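Apc35852 (Geobacillus stearothermophilus, PDB 1U9C) is of unknown function but belongs to the DJ-1/PfpI family, whose members include chaperones and cysteine proteases. Local coordinates at residues A[29-43]-A[206-220]. Numbering follows the deposited sequence.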
ATOM      1  N   GLU A  29      -5.091   0.819  10.344  1.00 20.51           N
ATOM      2  CA  GLU A  29      -5.501   2.155   9.970  1.00 20.27           C
ATOM      3  C   GLU A  29      -5.222   2.425   8.507  1.00 20.22           C
ATOM      4  O   GLU A  29      -5.901   3.247   7.870  1.00 21.04           O
ATOM      5  CB  GLU A  29      -4.764   3.215  10.860  1.00 21.46           C
ATOM      6  CG  GLU A  29      -4.979   4.666  10.453  1.00 24.71           C
ATOM      7  CD  GLU A  29      -4.257   5.679  11.287  1.00 27.48           C
ATOM      8  OE1 GLU A  29      -3.349   5.334  12.080  1.00 33.14           O
ATOM      9  OE2 GLU A  29      -4.617   6.866  11.072  1.00 32.62           O
ATOM     10  N   GLU A  30      -4.136   1.880   8.002  1.00 19.80           N
ATOM     11  CA  GLU A  30      -3.713   2.132   6.631  1.00 19.93           C
ATOM     12  C   GLU A  30      -4.665   1.597   5.583  1.00 19.78           C
ATOM     13  O   GLU A  30      -4.633   2.044   4.442  1.00 20.42           O
ATOM     14  CB  GLU A  30      -2.305   1.623   6.415  1.00 20.84           C
ATOM     15  CG  GLU A  30      -1.270   2.416   7.228  1.00 20.78           C
ATOM     16  CD  GLU A  30       0.081   1.844   7.233  1.00 24.34           C
ATOM     17  OE1 GLU A  30       0.387   0.946   6.511  1.00 24.35           O
ATOM     18  OE2 GLU A  30       0.867   2.382   8.099  1.00 25.38           O
ATOM     19  N   PHE A  31      -5.456   0.613   5.960  1.00 19.79           N
ATOM     20  CA  PHE A  31      -6.606   0.144   5.181  1.00 19.99           C
ATOM     21  C   PHE A  31      -7.872   0.923   5.545  1.00 19.42           C
ATOM     22  O   PHE A  31      -8.568   1.415   4.666  1.00 19.76           O
ATOM     23  CB  PHE A  31      -6.852  -1.348   5.415  1.00 19.38           C
ATOM     24  CG  PHE A  31      -8.071  -1.847   4.737  1.00 19.34           C
ATOM     25  CD1 PHE A  31      -8.083  -2.103   3.380  1.00 19.83           C
ATOM     26  CD2 PHE A  31      -9.280  -1.977   5.419  1.00 19.83           C
ATOM     27  CE1 PHE A  31      -9.245  -2.513   2.747  1.00 20.77           C
ATOM     28  CE2 PHE A  31     -10.412  -2.396   4.801  1.00 21.45           C
ATOM     29  CZ  PHE A  31     -10.404  -2.655   3.473  1.00 20.66           C
ATOM     30  N   ALA A  32      -8.167   1.003   6.835  1.00 19.11           N
ATOM     31  CA  ALA A  32      -9.486   1.467   7.255  1.00 19.35           C
ATOM     32  C   ALA A  32      -9.720   2.942   6.915  1.00 20.62           C
ATOM     33  O   ALA A  32     -10.798   3.313   6.448  1.00 20.78           O
ATOM     34  CB  ALA A  32      -9.700   1.249   8.753  1.00 20.18           C
ATOM     35  N   VAL A  33      -8.745   3.821   7.141  1.00 20.08           N
ATOM     36  CA  VAL A  33      -8.976   5.231   6.889  1.00 20.48           C
ATOM     37  C   VAL A  33      -9.160   5.474   5.370  1.00 21.33           C
ATOM     38  O   VAL A  33     -10.116   6.126   4.955  1.00 21.84           O
ATOM     39  CB  VAL A  33      -7.870   6.051   7.522  1.00 20.45           C
ATOM     40  CG1 VAL A  33      -7.736   7.422   6.872  1.00 23.59           C
ATOM     41  CG2 VAL A  33      -8.086   6.138   9.045  1.00 23.07           C
ATOM     42  N   PRO A  34      -8.283   4.971   4.508  1.00 20.36           N
ATOM     43  CA  PRO A  34      -8.527   5.080   3.076  1.00 20.46           C
ATOM     44  C   PRO A  34      -9.844   4.457   2.617  1.00 20.13           C
ATOM     45  O   PRO A  34     -10.533   5.047   1.768  1.00 20.54           O
ATOM     46  CB  PRO A  34      -7.271   4.438   2.457  1.00 21.21           C
ATOM     47  CG  PRO A  34      -6.227   4.703   3.501  1.00 20.80           C
ATOM     48  CD  PRO A  34      -6.947   4.423   4.783  1.00 21.44           C
ATOM     49  N   TYR A  35     -10.146   3.273   3.112  1.00 20.90           N
ATOM     50  CA  TYR A  35     -11.398   2.595   2.721  1.00 21.19           C
ATOM     51  C   TYR A  35     -12.587   3.534   3.020  1.00 22.89           C
ATOM     52  O   TYR A  35     -13.440   3.725   2.137  1.00 21.96           O
ATOM     53  CB  TYR A  35     -11.523   1.291   3.524  1.00 21.95           C
ATOM     54  CG  TYR A  35     -12.789   0.475   3.236  1.00 20.99           C
ATOM     55  CD1 TYR A  35     -12.827  -0.362   2.183  1.00 23.45           C
ATOM     56  CD2 TYR A  35     -13.894   0.563   4.041  1.00 25.12           C
ATOM     57  CE1 TYR A  35     -13.954  -1.114   1.911  1.00 25.38           C
ATOM     58  CE2 TYR A  35     -15.032  -0.225   3.759  1.00 25.71           C
ATOM     59  CZ  TYR A  35     -15.000  -1.048   2.711  1.00 26.29           C
ATOM     60  OH  TYR A  35     -16.135  -1.829   2.432  1.00 32.85           O
ATOM     61  N   LEU A  36     -12.615   4.120   4.194  1.00 21.41           N
ATOM     62  CA  LEU A  36     -13.734   4.992   4.573  1.00 22.08           C
ATOM     63  C   LEU A  36     -13.749   6.229   3.661  1.00 22.53           C
ATOM     64  O   LEU A  36     -14.833   6.666   3.216  1.00 22.39           O
ATOM     65  CB  LEU A  36     -13.605   5.420   6.056  1.00 23.66           C
ATOM     66  CG  LEU A  36     -14.608   6.411   6.647  1.00 27.11           C
ATOM     67  CD1 LEU A  36     -15.978   5.777   6.607  1.00 30.22           C
ATOM     68  CD2 LEU A  36     -14.268   6.873   8.051  1.00 27.82           C
ATOM     69  N   VAL A  37     -12.604   6.874   3.391  1.00 21.68           N
ATOM     70  CA  VAL A  37     -12.530   7.999   2.464  1.00 21.32           C
ATOM     71  C   VAL A  37     -13.124   7.630   1.119  1.00 22.63           C
ATOM     72  O   VAL A  37     -13.970   8.373   0.551  1.00 22.92           O
ATOM     73  CB  VAL A  37     -11.047   8.517   2.305  1.00 22.02           C
ATOM     74  CG1 VAL A  37     -10.887   9.486   1.087  1.00 23.93           C
ATOM     75  CG2 VAL A  37     -10.539   9.186   3.586  1.00 22.90           C
ATOM     76  N   PHE A  38     -12.704   6.485   0.565  1.00 20.94           N
ATOM     77  CA  PHE A  38     -13.204   6.081  -0.746  1.00 21.51           C
ATOM     78  C   PHE A  38     -14.700   5.746  -0.742  1.00 22.65           C
ATOM     79  O   PHE A  38     -15.431   6.126  -1.660  1.00 22.28           O
ATOM     80  CB  PHE A  38     -12.371   4.902  -1.282  1.00 20.94           C
ATOM     81  CG  PHE A  38     -10.899   5.196  -1.443  1.00 20.38           C
ATOM     82  CD1 PHE A  38     -10.419   6.440  -1.797  1.00 21.29           C
ATOM     83  CD2 PHE A  38      -9.980   4.186  -1.230  1.00 21.01           C
ATOM     84  CE1 PHE A  38      -9.082   6.683  -1.932  1.00 20.16           C
ATOM     85  CE2 PHE A  38      -8.642   4.443  -1.369  1.00 19.57           C
ATOM     86  CZ  PHE A  38      -8.200   5.689  -1.721  1.00 21.40           C
ATOM     87  N   GLN A  39     -15.152   5.052   0.292  1.00 23.65           N
ATOM     88  CA  GLN A  39     -16.594   4.790   0.422  1.00 25.35           C
ATOM     89  C   GLN A  39     -17.373   6.106   0.517  1.00 25.79           C
ATOM     90  O   GLN A  39     -18.441   6.207  -0.149  1.00 27.68           O
ATOM     91  CB  GLN A  39     -16.845   3.908   1.659  1.00 26.73           C
ATOM     92  CG  GLN A  39     -16.387   2.510   1.491  1.00 29.37           C
ATOM     93  CD  GLN A  39     -17.170   1.785   0.446  1.00 36.79           C
ATOM     94  OE1 GLN A  39     -16.632   1.257  -0.523  1.00 37.23           O
ATOM     95  NE2 GLN A  39     -18.474   1.842   0.588  1.00 40.38           N
ATOM     96  N   GLU A  40     -16.886   7.114   1.270  1.00 24.00           N
ATOM     97  CA  GLU A  40     -17.583   8.450   1.422  1.00 25.17           C
ATOM     98  C   GLU A  40     -17.711   9.136   0.093  1.00 25.09           C
ATOM     99  O   GLU A  40     -18.652   9.913  -0.133  1.00 25.18           O
ATOM    100  CB  GLU A  40     -16.772   9.365   2.372  1.00 25.27           C
ATOM    101  CG  GLU A  40     -16.889   9.050   3.864  1.00 30.43           C
ATOM    102  CD  GLU A  40     -15.848   9.750   4.767  1.00 31.23           C
ATOM    103  OE1 GLU A  40     -14.775  10.269   4.341  1.00 37.72           O
ATOM    104  OE2 GLU A  40     -16.067   9.775   5.999  1.00 41.30           O
ATOM    105  N   LYS A  41     -16.761   8.966  -0.791  1.00 24.01           N
ATOM    106  CA  LYS A  41     -16.810   9.585  -2.082  1.00 23.85           C
ATOM    107  C   LYS A  41     -17.718   8.837  -3.041  1.00 23.52           C
ATOM    108  O   LYS A  41     -17.937   9.301  -4.178  1.00 25.45           O
ATOM    109  CB  LYS A  41     -15.414   9.628  -2.727  1.00 25.07           C
ATOM    110  CG  LYS A  41     -14.492  10.666  -2.198  1.00 29.71           C
ATOM    111  CD  LYS A  41     -14.984  12.115  -2.448  1.00 31.96           C
ATOM    112  CE  LYS A  41     -15.036  12.542  -3.887  1.00 36.71           C
ATOM    113  NZ  LYS A  41     -15.441  14.006  -3.994  1.00 36.47           N
ATOM    114  N   GLY A  42     -18.212   7.674  -2.643  1.00 22.50           N
ATOM    115  CA  GLY A  42     -19.077   6.881  -3.493  1.00 23.03           C
ATOM    116  C   GLY A  42     -18.380   5.976  -4.479  1.00 23.25           C
ATOM    117  O   GLY A  42     -18.980   5.493  -5.420  1.00 23.48           O
ATOM    118  N   TYR A  43     -17.097   5.726  -4.250  1.00 22.28           N
ATOM    119  CA  TYR A  43     -16.381   4.851  -5.114  1.00 21.75           C
ATOM    120  C   TYR A  43     -16.757   3.393  -4.906  1.00 23.00           C
ATOM    121  O   TYR A  43     -17.189   2.989  -3.811  1.00 25.07           O
ATOM    122  CB  TYR A  43     -14.876   5.011  -4.916  1.00 22.67           C
ATOM    123  CG  TYR A  43     -14.312   6.390  -5.189  1.00 22.97           C
ATOM    124  CD1 TYR A  43     -14.932   7.315  -6.045  1.00 23.49           C
ATOM    125  CD2 TYR A  43     -13.100   6.755  -4.611  1.00 22.64           C
ATOM    126  CE1 TYR A  43     -14.349   8.571  -6.299  1.00 24.45           C
ATOM    127  CE2 TYR A  43     -12.545   7.968  -4.853  1.00 26.18           C
ATOM    128  CZ  TYR A  43     -13.143   8.884  -5.683  1.00 24.84           C
ATOM    129  OH  TYR A  43     -12.586  10.121  -5.935  1.00 29.69           O
ATOM    130  N   PRO A 206       1.703   5.427   9.317  1.00 24.00           N
ATOM    131  CA  PRO A 206       0.267   5.337   9.588  1.00 23.83           C
ATOM    132  C   PRO A 206      -0.397   6.675   9.627  1.00 24.79           C
ATOM    133  O   PRO A 206      -1.512   6.833   9.194  1.00 25.68           O
ATOM    134  CB  PRO A 206       0.204   4.610  10.953  1.00 24.65           C
ATOM    135  CG  PRO A 206       1.403   3.840  11.004  1.00 25.70           C
ATOM    136  CD  PRO A 206       2.480   4.649  10.291  1.00 24.82           C
ATOM    137  N   GLN A 207       0.333   7.658  10.119  1.00 24.69           N
ATOM    138  CA  GLN A 207      -0.143   9.019  10.216  1.00 24.98           C
ATOM    139  C   GLN A 207      -0.357   9.711   8.859  1.00 25.19           C
ATOM    140  O   GLN A 207      -0.965  10.804   8.791  1.00 25.66           O
ATOM    141  CB  GLN A 207       0.852   9.867  11.048  1.00 25.89           C
ATOM    142  CG  GLN A 207       1.074   9.413  12.511  1.00 29.19           C
ATOM    143  CD  GLN A 207       1.930   8.161  12.712  1.00 31.32           C
ATOM    144  OE1 GLN A 207       2.661   7.717  11.835  1.00 28.23           O
ATOM    145  NE2 GLN A 207       1.892   7.620  13.941  1.00 37.21           N
ATOM    146  N   SER A 208       0.136   9.087   7.790  1.00 22.28           N
ATOM    147  CA  SER A 208      -0.036   9.588   6.418  1.00 22.11           C
ATOM    148  C   SER A 208      -1.211   8.950   5.667  1.00 22.20           C
ATOM    149  O   SER A 208      -1.368   9.238   4.466  1.00 22.54           O
ATOM    150  CB  SER A 208       1.240   9.280   5.656  1.00 22.47           C
ATOM    151  OG  SER A 208       2.376   9.777   6.349  1.00 22.73           O
ATOM    152  N   SER A 209      -1.977   8.071   6.310  1.00 22.28           N
ATOM    153  CA  SER A 209      -3.022   7.293   5.614  1.00 22.79           C
ATOM    154  C   SER A 209      -4.064   8.185   4.987  1.00 22.73           C
ATOM    155  O   SER A 209      -4.405   8.043   3.805  1.00 23.11           O
ATOM    156  CB  SER A 209      -3.679   6.316   6.565  1.00 23.34           C
ATOM    157  OG  SER A 209      -2.741   5.374   7.086  1.00 24.82           O
ATOM    158  N   ARG A 210      -4.577   9.145   5.738  1.00 22.84           N
ATOM    159  CA  ARG A 210      -5.582  10.012   5.243  1.00 23.27           C
ATOM    160  C   ARG A 210      -5.138  10.895   4.072  1.00 21.70           C
ATOM    161  O   ARG A 210      -5.804  10.972   3.037  1.00 22.87           O
ATOM    162  CB  ARG A 210      -6.189  10.873   6.336  1.00 23.98           C
ATOM    163  CG  ARG A 210      -7.376  11.631   5.873  1.00 25.95           C
ATOM    164  CD  ARG A 210      -8.122  12.371   7.016  1.00 28.53           C
ATOM    165  NE  ARG A 210      -8.539  11.373   8.000  1.00 35.17           N
ATOM    166  CZ  ARG A 210      -9.688  10.691   7.995  1.00 34.58           C
ATOM    167  NH1 ARG A 210     -10.648  10.945   7.092  1.00 38.16           N
ATOM    168  NH2 ARG A 210      -9.900   9.798   8.953  1.00 35.16           N
ATOM    169  N   SER A 211      -3.957  11.495   4.188  1.00 21.90           N
ATOM    170  CA  SER A 211      -3.473  12.406   3.169  1.00 21.71           C
ATOM    171  C   SER A 211      -3.171  11.671   1.888  1.00 21.43           C
ATOM    172  O   SER A 211      -3.407  12.176   0.801  1.00 23.18           O
ATOM    173  CB  SER A 211      -2.245  13.231   3.606  1.00 22.09           C
ATOM    174  OG  SER A 211      -1.094  12.460   3.853  1.00 25.25           O
ATOM    175  N   THR A 212      -2.709  10.433   2.019  1.00 20.94           N
ATOM    176  CA  THR A 212      -2.447   9.603   0.845  1.00 20.66           C
ATOM    177  C   THR A 212      -3.751   9.353   0.136  1.00 20.76           C
ATOM    178  O   THR A 212      -3.844   9.507  -1.101  1.00 21.56           O
ATOM    179  CB  THR A 212      -1.750   8.264   1.250  1.00 20.59           C
ATOM    180  OG1 THR A 212      -0.527   8.569   1.942  1.00 21.79           O
ATOM    181  CG2 THR A 212      -1.295   7.483   0.020  1.00 22.02           C
ATOM    182  N   ALA A 213      -4.757   8.935   0.871  1.00 21.47           N
ATOM    183  CA  ALA A 213      -6.071   8.710   0.282  1.00 22.46           C
ATOM    184  C   ALA A 213      -6.641   9.960  -0.372  1.00 21.20           C
ATOM    185  O   ALA A 213      -7.251   9.888  -1.423  1.00 21.11           O
ATOM    186  CB  ALA A 213      -7.044   8.158   1.304  1.00 23.25           C
ATOM    187  N   GLU A 214      -6.433  11.124   0.238  1.00 21.92           N
ATOM    188  CA  GLU A 214      -6.974  12.349  -0.325  1.00 22.64           C
ATOM    189  C   GLU A 214      -6.273  12.745  -1.614  1.00 21.79           C
ATOM    190  O   GLU A 214      -6.871  13.360  -2.529  1.00 21.61           O
ATOM    191  CB  GLU A 214      -6.946  13.479   0.718  1.00 24.24           C
ATOM    192  CG  GLU A 214      -7.843  13.221   1.921  1.00 25.39           C
ATOM    193  CD  GLU A 214      -9.337  13.182   1.607  1.00 30.89           C
ATOM    194  OE1 GLU A 214      -9.732  13.562   0.478  1.00 33.91           O
ATOM    195  OE2 GLU A 214     -10.141  12.799   2.501  1.00 36.21           O
ATOM    196  N   LYS A 215      -5.004  12.410  -1.751  1.00 21.01           N
ATOM    197  CA  LYS A 215      -4.334  12.584  -3.030  1.00 21.43           C
ATOM    198  C   LYS A 215      -4.922  11.713  -4.138  1.00 19.88           C
ATOM    199  O   LYS A 215      -5.016  12.136  -5.281  1.00 20.46           O
ATOM    200  CB  LYS A 215      -2.801  12.371  -2.935  1.00 21.75           C
ATOM    201  CG  LYS A 215      -2.030  13.537  -2.266  1.00 24.06           C
ATOM    202  CD  LYS A 215      -0.547  13.212  -1.983  1.00 22.63           C
ATOM    203  CE  LYS A 215       0.235  14.436  -1.509  1.00 24.69           C
ATOM    204  NZ  LYS A 215      -0.164  14.896  -0.130  1.00 22.79           N
ATOM    205  N   VAL A 216      -5.290  10.473  -3.776  1.00 19.98           N
ATOM    206  CA  VAL A 216      -5.963   9.571  -4.729  1.00 19.54           C
ATOM    207  C   VAL A 216      -7.259  10.184  -5.162  1.00 19.23           C
ATOM    208  O   VAL A 216      -7.565  10.224  -6.339  1.00 19.32           O
ATOM    209  CB  VAL A 216      -6.110   8.165  -4.144  1.00 20.40           C
ATOM    210  CG1 VAL A 216      -6.931   7.286  -5.037  1.00 20.49           C
ATOM    211  CG2 VAL A 216      -4.717   7.572  -3.892  1.00 20.51           C
ATOM    212  N   VAL A 217      -8.043  10.665  -4.216  1.00 19.26           N
ATOM    213  CA  VAL A 217      -9.324  11.288  -4.534  1.00 19.59           C
ATOM    214  C   VAL A 217      -9.136  12.467  -5.495  1.00 18.70           C
ATOM    215  O   VAL A 217      -9.831  12.584  -6.475  1.00 19.42           O
ATOM    216  CB  VAL A 217     -10.075  11.780  -3.222  1.00 19.84           C
ATOM    217  CG1 VAL A 217     -11.262  12.665  -3.551  1.00 21.05           C
ATOM    218  CG2 VAL A 217     -10.497  10.596  -2.378  1.00 21.48           C
ATOM    219  N   ALA A 218      -8.133  13.309  -5.217  1.00 20.52           N
ATOM    220  CA  ALA A 218      -7.886  14.460  -6.086  1.00 20.10           C
ATOM    221  C   ALA A 218      -7.529  14.027  -7.499  1.00 20.19           C
ATOM    222  O   ALA A 218      -8.074  14.551  -8.470  1.00 19.40           O
ATOM    223  CB  ALA A 218      -6.728  15.320  -5.557  1.00 20.94           C
ATOM    224  N   ALA A 219      -6.626  13.033  -7.612  1.00 18.78           N
ATOM    225  CA  ALA A 219      -6.282  12.516  -8.934  1.00 19.62           C
ATOM    226  C   ALA A 219      -7.488  11.910  -9.668  1.00 19.90           C
ATOM    227  O   ALA A 219      -7.638  12.097 -10.885  1.00 21.23           O
ATOM    228  CB  ALA A 219      -5.178  11.506  -8.822  1.00 19.94           C
ATOM    229  N   LEU A 220      -8.381  11.200  -8.965  1.00 18.88           N
ATOM    230  CA  LEU A 220      -9.572  10.653  -9.595  1.00 20.22           C
ATOM    231  C   LEU A 220     -10.562  11.747 -10.002  1.00 20.14           C
ATOM    232  O   LEU A 220     -11.189  11.692 -11.065  1.00 20.38           O
ATOM    233  CB  LEU A 220     -10.205   9.640  -8.636  1.00 20.45           C
ATOM    234  CG  LEU A 220      -9.430   8.351  -8.467  1.00 22.90           C
ATOM    235  CD1 LEU A 220     -10.057   7.539  -7.366  1.00 26.76           C
ATOM    236  CD2 LEU A 220      -9.457   7.558  -9.749  1.00 24.88           C
TER
HETATM  237  O   HOH W   1      -4.041   9.287   8.628  1.00 30.68           O
HETATM  238  O   HOH W   2     -13.207   9.922   6.305  1.00 37.05           O
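Val33 CG1 lies over one face of the Arg210 guanidinium, 3.8 Å above its plane and offset toward the rim, while a water in that plane at the edge accepts from NH1 and donates to Glu40 OE1, joining the two charges indirectly. Val217 CG2 meets the Phe38 ring at its edge, near the ring plane; Pro34 O stands over one face, and Val216 CG1 comes in obliquely, 3.8 Å from CE1. Lys41 CB sits centrally over one face of the Tyr43 ring, whose CE2 takes Leu220 CD1 at 3.6 Å. Between these, Val37 is a knob in the hole of Arg210, Ala213, Glu214 and Val217, and Ala213 CB packs 3.9 Å from Pro34 CB. Nearer the N-terminal ends, Ser209 is a second knob, from the other helix, among Glu29, Glu30, Val33 and Pro34; its OG donates to Pro206 O (2.8 Å), which Ser209 N also uses. Glu30 OE2 meets Pro206 CG at 3.3 Å, close to the 3-sulfinoalanine at position 129. No direct hydrogen bond crosses; the helices run roughly parallel at -36°, axes 8.5 Å apart. Lys41 reaches past Val217 to a salt bridge with Glu221. In this DJ-1/PfpI alpha/beta sandwich, helices 28-40 and 209-221 pack side by side on the mostly parallel sheet, Phe38 touching strands 7-12 and 44-49.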